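PDB 5XLM: Serine/threonine-protein kinase PknI, which phosphorylates proteins on serine and threonine and slows mycobacterial growth within the infected host, the present chain being its extracellular sensor domain. Local coordinates for residues A[50-55]-A[162-167]; A[44-49]-A[60-65]. One frame throughout, in Å; residues are numbered along the deposited sequence.

Overall arrangement
Contacts 1 and 2 show how one strand of an antiparallel sheet can pair with different neighbours along its length, strand 38-51 having 62-72 on one side and 165-174 on the other. Their centres lie about 16 Å apart, and both draw on the interrupted strand 38-51. Contact 2 comes first along it, where 44-49 meets the start of strand 62-72; contact 1 takes its end and the turn into strand 54-55, against the start of strand 165-174. The segments alternate in sequence, and the two sites touch where Ile-166 packs on Gln-49. Strand 38-51 thereby joins the early and late parts of this all-beta extracellular sensor domain.

Contact 1 of 2, residues A[50-55]-A[162-167]; sequences TYDYTP and QGAVIR
The guanidinium of Arg-167 lies flat on the ring of Tyr-53, their planes 6° apart and centres 3.9 Å apart, in an off-centre cation-pi stack. NH1 sits over the ring centre, while NH2 extends toward the hydroxyl end. The extended arginine chain slants back toward Val-165 and the turn, and CG1 of Val-165 covers the other face of the guanidinium, which is sandwiched between an aromatic and an aliphatic group. A water in its plane accepts from Arg-167 NH1 at 2.7 Å and donates to Asp-52 OD1, tying two opposite charges that do not touch directly.

On the side of the sheet that carries Tyr-51 and Ile-166, the Tyr-51 ring lies over Ala-164 CB, 3.8 Å from the ring centroid, in a CH-pi contact. With CG anti to the backbone N (chi1 -173°), the tyrosine reaches past Ile-166 CG1 to this methyl.

The backbones are held by a hydrogen-bonded pair, Thr-50 with Arg-167: Thr-50 N reaches Arg-167 O at 2.9 Å, and Arg-167 N bonds back to Thr-50 O. At the end of the pairing Asp-52 N donates to Val-165 O at 3.1 Å, and Asp-52 OD1 receives Val-165 N from above the carboxylate plane.

Thr-54 N and OG1 both bond to Tyr-51 O, bracing the type I' turn of residues 51-54 that places Asp-52 and Tyr-53. Farther out, strand 146-154 borders strand 165-174 and supplies Val-151 and Thr-153 to Val-165. The tight turn makes a two-residue beta hairpin, here docked by its first strand on a neighbouring antiparallel strand.

Contact 2 of 2, residues A[44-49]-A[60-65]; sequences IQRSKQ and PDVNTW
Asp-61 grips Ser-47 through one carboxylate oxygen, which takes both hydrogen bonds joining the two residues. Ser-47 OG donates to the syn lone pair of Asp-61 OD1 at 2.6 Å. Ser-47 N lies 3.0 Å from Asp-61 OD1 and meets it nearly along the C-O axis. The seryl oxygen stands between its own backbone N and carbonyl carbon (chi1 61°), which brings hydroxyl and amide to bear on one acceptor. Two donors at this oxygen would be expected to favour the ionised carboxylate. Lys-48 adds a distant positive charge, its NZ being 6.0 Å from Asp-61 OD2 and bonded instead to Gln-45 OE1; at the other end of that amide, Gln-45 NE2 is hydrogen-bonded to Glu-43 OE1.

Main-chain bonding is concentrated at one antiparallel hydrogen-bonded pair. Ile-44 N donates to Val-62 O at 2.8 Å, and Val-62 N answers to Ile-44 O at 3.0 Å. Ile-44 O also accepts Arg-46 N, the two donors coming from opposite faces of the carbonyl plane. This second bond closes an inverse gamma turn centred on Gln-45, and just beyond it residues 46-47 make a short 3-10 segment.

Van der Waals contact is lighter. Gln-45 CB and CG lie across the Asp-61 carboxylate, Gln-45 CB 3.7 Å from Asp-61 CG, while Arg-46 CB lies near Pro-60 O. Pro-60 follows a cis peptide bond as the chain leads into strand 62-72. On the other flank Gln-45 packs on Pro-169 and Val-171 of strand 165-174.

Regular pairing thus gives way to a gamma turn and a 3-10 step, with an aspartate bridging the interruption: an irregularity within a strand of an antiparallel beta sheet, here at the domain surface.

Contact 1 of 2, residues A[50-55]-A[162-167]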
loop_
_atom_site.group_PDB
_atom_site.type_symbol
_atom_site.label_atom_id
_atom_site.label_comp_id
_atom_site.label_asym_id
_atom_site.label_seq_id
_atom_site.Cartn_x
_atom_site.Cartn_y
_atom_site.Cartn_z
ATOM N N THR A 50 11.805 -9.378 -7.506
ATOM C CA THR A 50 13.242 -9.386 -7.735
ATOM C C THR A 50 13.992 -9.540 -6.418
ATOM O O THR A 50 13.506 -9.143 -5.355
ATOM C CB THR A 50 13.709 -8.101 -8.436
ATOM O OG1 THR A 50 13.471 -6.974 -7.583
ATOM C CG2 THR A 50 12.967 -7.904 -9.750
ATOM N N TYR A 51 15.188 -10.121 -6.505
ATOM C CA TYR A 51 16.091 -10.308 -5.369
ATOM C C TYR A 51 17.398 -9.602 -5.719
ATOM O O TYR A 51 18.226 -10.152 -6.452
ATOM C CB TYR A 51 16.306 -11.793 -5.083
ATOM C CG TYR A 51 17.096 -12.097 -3.828
ATOM C CD1 TYR A 51 16.455 -12.274 -2.608
ATOM C CD2 TYR A 51 18.479 -12.227 -3.866
ATOM C CE1 TYR A 51 17.170 -12.560 -1.458
ATOM C CE2 TYR A 51 19.204 -12.513 -2.719
ATOM C CZ TYR A 51 18.542 -12.682 -1.520
ATOM O OH TYR A 51 19.255 -12.964 -0.375
ATOM N N ASP A 52 17.579 -8.388 -5.193
ATOM C CA ASP A 52 18.687 -7.510 -5.580
ATOM C C ASP A 52 18.692 -7.277 -7.092
ATOM O O ASP A 52 19.686 -7.517 -7.780
ATOM C CB ASP A 52 20.032 -8.061 -5.101
ATOM C CG ASP A 52 20.281 -7.800 -3.626
ATOM O OD1 ASP A 52 19.808 -6.763 -3.114
ATOM O OD2 ASP A 52 20.957 -8.628 -2.982
ATOM N N TYR A 53 17.544 -6.823 -7.604
ATOM C CA TYR A 53 17.327 -6.493 -9.012
ATOM C C TYR A 53 17.348 -7.716 -9.926
ATOM O O TYR A 53 17.012 -7.609 -11.110
ATOM C CB TYR A 53 18.354 -5.466 -9.499
ATOM C CG TYR A 53 18.277 -4.126 -8.798
ATOM C CD1 TYR A 53 17.135 -3.340 -8.882
ATOM C CD2 TYR A 53 19.352 -3.641 -8.065
ATOM C CE1 TYR A 53 17.062 -2.114 -8.247
ATOM C CE2 TYR A 53 19.290 -2.417 -7.427
ATOM C CZ TYR A 53 18.143 -1.657 -7.521
ATOM O OH TYR A 53 18.078 -0.436 -6.887
ATOM N N THR A 54 17.733 -8.886 -9.398
ATOM C CA THR A 54 17.711 -10.078 -10.246
ATOM C C THR A 54 16.362 -10.775 -10.114
ATOM O O THR A 54 15.901 -11.008 -8.990
ATOM C CB THR A 54 18.835 -11.039 -9.878
ATOM O OG1 THR A 54 18.446 -11.837 -8.753
ATOM C CG2 THR A 54 20.100 -10.265 -9.524
ATOM N N PRO A 55 15.709 -11.118 -11.226
ATOM C CA PRO A 55 14.317 -11.582 -11.156
ATOM C C PRO A 55 14.169 -12.896 -10.399
ATOM O O PRO A 55 14.946 -13.834 -10.582
ATOM C CB PRO A 55 13.925 -11.745 -12.629
ATOM C CG PRO A 55 14.886 -10.886 -13.382
ATOM C CD PRO A 55 16.169 -10.955 -12.614
ATOM N N GLN A 162 21.260 -12.297 4.513
ATOM C CA GLN A 162 21.114 -11.153 5.415
ATOM C C GLN A 162 21.602 -9.894 4.707
ATOM O O GLN A 162 22.798 -9.601 4.668
ATOM C CB GLN A 162 21.883 -11.399 6.707
ATOM C CG GLN A 162 21.955 -10.202 7.639
ATOM C CD GLN A 162 23.144 -10.272 8.576
ATOM O OE1 GLN A 162 23.807 -11.304 8.680
ATOM N NE2 GLN A 162 23.426 -9.167 9.258
ATOM N N GLY A 163 20.666 -9.135 4.140
ATOM C CA GLY A 163 21.016 -7.843 3.583
ATOM C C GLY A 163 20.469 -7.524 2.205
ATOM O O GLY A 163 20.672 -6.414 1.703
ATOM N N ALA A 164 19.780 -8.472 1.578
ATOM C CA ALA A 164 19.245 -8.239 0.247
ATOM C C ALA A 164 17.997 -7.361 0.313
ATOM O O ALA A 164 17.479 -7.042 1.387
ATOM C CB ALA A 164 18.932 -9.557 -0.448
ATOM N N VAL A 165 17.515 -6.966 -0.862
ATOM C CA VAL A 165 16.347 -6.100 -0.993
ATOM C C VAL A 165 15.403 -6.742 -2.000
ATOM O O VAL A 165 15.731 -6.845 -3.188
ATOM C CB VAL A 165 16.722 -4.680 -1.435
ATOM C CG1 VAL A 165 15.468 -3.837 -1.615
ATOM C CG2 VAL A 165 17.659 -4.038 -0.426
ATOM N N ILE A 166 14.232 -7.164 -1.533
ATOM C CA ILE A 166 13.215 -7.758 -2.393
ATOM C C ILE A 166 12.262 -6.664 -2.854
ATOM O O ILE A 166 11.704 -5.925 -2.034
ATOM C CB ILE A 166 12.455 -8.872 -1.656
ATOM C CG1 ILE A 166 13.433 -9.896 -1.083
ATOM C CG2 ILE A 166 11.465 -9.538 -2.592
ATOM C CD1 ILE A 166 12.761 -11.032 -0.344
ATOM N N ARG A 167 12.071 -6.561 -4.166
ATOM C CA ARG A 167 11.211 -5.550 -4.763
ATOM C C ARG A 167 10.095 -6.232 -5.539
ATOM O O ARG A 167 10.354 -7.128 -6.349
ATOM C CB ARG A 167 12.007 -4.617 -5.679
ATOM C CG ARG A 167 13.032 -3.770 -4.946
ATOM C CD ARG A 167 13.796 -2.867 -5.898
ATOM N NE ARG A 167 14.830 -2.102 -5.210
ATOM C CZ ARG A 167 16.060 -2.551 -4.983
ATOM N NH1 ARG A 167 16.410 -3.764 -5.387
ATOM N NH2 ARG A 167 16.942 -1.791 -4.351
HETATM O O HOH W 1 18.924 -3.946 -4.437
#

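Contact 2 of 2, residues A[44-49]-A[60-65]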
loop_
_atom_site.group_PDB
_atom_site.type_symbol
_atom_site.label_atom_id
_atom_site.label_comp_id
_atom_site.label_asym_id
_atom_site.label_seq_id
_atom_site.Cartn_x
_atom_site.Cartn_y
_atom_site.Cartn_z
ATOM N N ILE A 44 -0.398 -6.424 -5.816
ATOM C CA ILE A 44 0.995 -6.745 -5.529
ATOM C C ILE A 44 1.433 -7.784 -6.554
ATOM O O ILE A 44 1.070 -8.958 -6.457
ATOM C CB ILE A 44 1.169 -7.257 -4.095
ATOM C CG1 ILE A 44 0.645 -6.222 -3.099
ATOM C CG2 ILE A 44 2.629 -7.564 -3.808
ATOM C CD1 ILE A 44 1.383 -4.901 -3.149
ATOM N N GLN A 45 2.214 -7.350 -7.544
ATOM C CA GLN A 45 2.538 -8.183 -8.702
ATOM C C GLN A 45 3.765 -9.036 -8.388
ATOM O O GLN A 45 4.889 -8.762 -8.815
ATOM C CB GLN A 45 2.746 -7.315 -9.934
ATOM C CG GLN A 45 1.547 -6.440 -10.251
ATOM C CD GLN A 45 1.815 -5.477 -11.383
ATOM O OE1 GLN A 45 2.963 -5.123 -11.653
ATOM N NE2 GLN A 45 0.755 -5.049 -12.058
ATOM N N ARG A 46 3.523 -10.110 -7.632
ATOM C CA ARG A 46 4.584 -11.020 -7.216
ATOM C C ARG A 46 5.165 -11.829 -8.368
ATOM O O ARG A 46 6.203 -12.475 -8.183
ATOM C CB ARG A 46 4.068 -11.959 -6.121
ATOM C CG ARG A 46 4.225 -11.406 -4.708
ATOM C CD ARG A 46 3.591 -12.316 -3.664
ATOM N NE ARG A 46 3.885 -11.865 -2.306
ATOM C CZ ARG A 46 3.136 -11.004 -1.623
ATOM N NH1 ARG A 46 3.484 -10.649 -0.394
ATOM N NH2 ARG A 46 2.036 -10.499 -2.168
ATOM N N SER A 47 4.540 -11.807 -9.546
ATOM C CA SER A 47 5.139 -12.447 -10.711
ATOM C C SER A 47 6.348 -11.685 -11.232
ATOM O O SER A 47 7.033 -12.187 -12.130
ATOM C CB SER A 47 4.107 -12.592 -11.829
ATOM O OG SER A 47 3.629 -11.327 -12.253
ATOM N N LYS A 48 6.618 -10.491 -10.699
ATOM C CA LYS A 48 7.757 -9.675 -11.103
ATOM C C LYS A 48 8.706 -9.420 -9.939
ATOM O O LYS A 48 9.471 -8.449 -9.964
ATOM C CB LYS A 48 7.275 -8.350 -11.694
ATOM C CG LYS A 48 6.333 -8.496 -12.877
ATOM C CD LYS A 48 5.453 -7.262 -13.002
ATOM C CE LYS A 48 4.850 -7.133 -14.390
ATOM N NZ LYS A 48 4.023 -5.900 -14.504
ATOM N N GLN A 49 8.665 -10.272 -8.919
ATOM C CA GLN A 49 9.498 -10.092 -7.739
ATOM C C GLN A 49 10.976 -10.248 -8.083
ATOM O O GLN A 49 11.362 -11.133 -8.853
ATOM C CB GLN A 49 9.095 -11.104 -6.669
ATOM C CG GLN A 49 9.975 -11.104 -5.445
ATOM C CD GLN A 49 9.405 -11.955 -4.334
ATOM O OE1 GLN A 49 8.188 -12.109 -4.217
ATOM N NE2 GLN A 49 10.280 -12.522 -3.514
ATOM N N PRO A 60 1.048 -16.160 -8.321
ATOM C CA PRO A 60 0.417 -15.092 -9.100
ATOM C C PRO A 60 0.435 -13.733 -8.405
ATOM O O PRO A 60 0.741 -13.645 -7.215
ATOM C CB PRO A 60 -1.017 -15.591 -9.247
ATOM C CG PRO A 60 -1.268 -16.290 -7.944
ATOM C CD PRO A 60 0.057 -16.893 -7.512
ATOM N N ASP A 61 0.107 -12.688 -9.158
ATOM C CA ASP A 61 -0.141 -11.387 -8.560
ATOM C C ASP A 61 -1.360 -11.465 -7.650
ATOM O O ASP A 61 -2.268 -12.274 -7.863
ATOM C CB ASP A 61 -0.357 -10.333 -9.647
ATOM C CG ASP A 61 0.727 -10.359 -10.709
ATOM O OD1 ASP A 61 1.845 -10.829 -10.409
ATOM O OD2 ASP A 61 0.461 -9.907 -11.843
ATOM N N VAL A 62 -1.380 -10.619 -6.623
ATOM C CA VAL A 62 -2.415 -10.666 -5.596
ATOM C C VAL A 62 -3.087 -9.303 -5.509
ATOM O O VAL A 62 -2.416 -8.288 -5.284
ATOM C CB VAL A 62 -1.847 -11.079 -4.228
ATOM C CG1 VAL A 62 -2.928 -11.002 -3.165
ATOM C CG2 VAL A 62 -1.270 -12.487 -4.302
ATOM N N ASN A 63 -4.407 -9.283 -5.678
ATOM C CA ASN A 63 -5.203 -8.068 -5.580
ATOM C C ASN A 63 -5.909 -8.010 -4.232
ATOM O O ASN A 63 -6.429 -9.020 -3.747
ATOM C CB ASN A 63 -6.242 -7.994 -6.701
ATOM C CG ASN A 63 -5.615 -7.896 -8.075
ATOM O OD1 ASN A 63 -5.401 -6.801 -8.596
ATOM N ND2 ASN A 63 -5.321 -9.043 -8.673
ATOM N N THR A 64 -5.921 -6.821 -3.632
ATOM C CA THR A 64 -6.652 -6.558 -2.401
ATOM C C THR A 64 -7.330 -5.202 -2.526
ATOM O O THR A 64 -6.922 -4.355 -3.325
ATOM C CB THR A 64 -5.737 -6.580 -1.167
ATOM O OG1 THR A 64 -4.643 -5.676 -1.363
ATOM C CG2 THR A 64 -5.196 -7.981 -0.921
ATOM N N TRP A 65 -8.374 -4.999 -1.729
ATOM C CA TRP A 65 -9.166 -3.779 -1.789
ATOM C C TRP A 65 -9.098 -3.037 -0.464
ATOM O O TRP A 65 -9.135 -3.649 0.609
ATOM C CB TRP A 65 -10.618 -4.083 -2.164
ATOM C CG TRP A 65 -10.779 -4.314 -3.632
ATOM C CD1 TRP A 65 -11.197 -3.406 -4.562
ATOM C CD2 TRP A 65 -10.494 -5.521 -4.347
ATOM N NE1 TRP A 65 -11.205 -3.980 -5.811
ATOM C CE2 TRP A 65 -10.774 -5.277 -5.706
ATOM C CE3 TRP A 65 -10.038 -6.788 -3.969
ATOM C CZ2 TRP A 65 -10.615 -6.251 -6.688
ATOM C CZ3 TRP A 65 -9.877 -7.755 -4.947
ATOM C CH2 TRP A 65 -10.164 -7.481 -6.291
#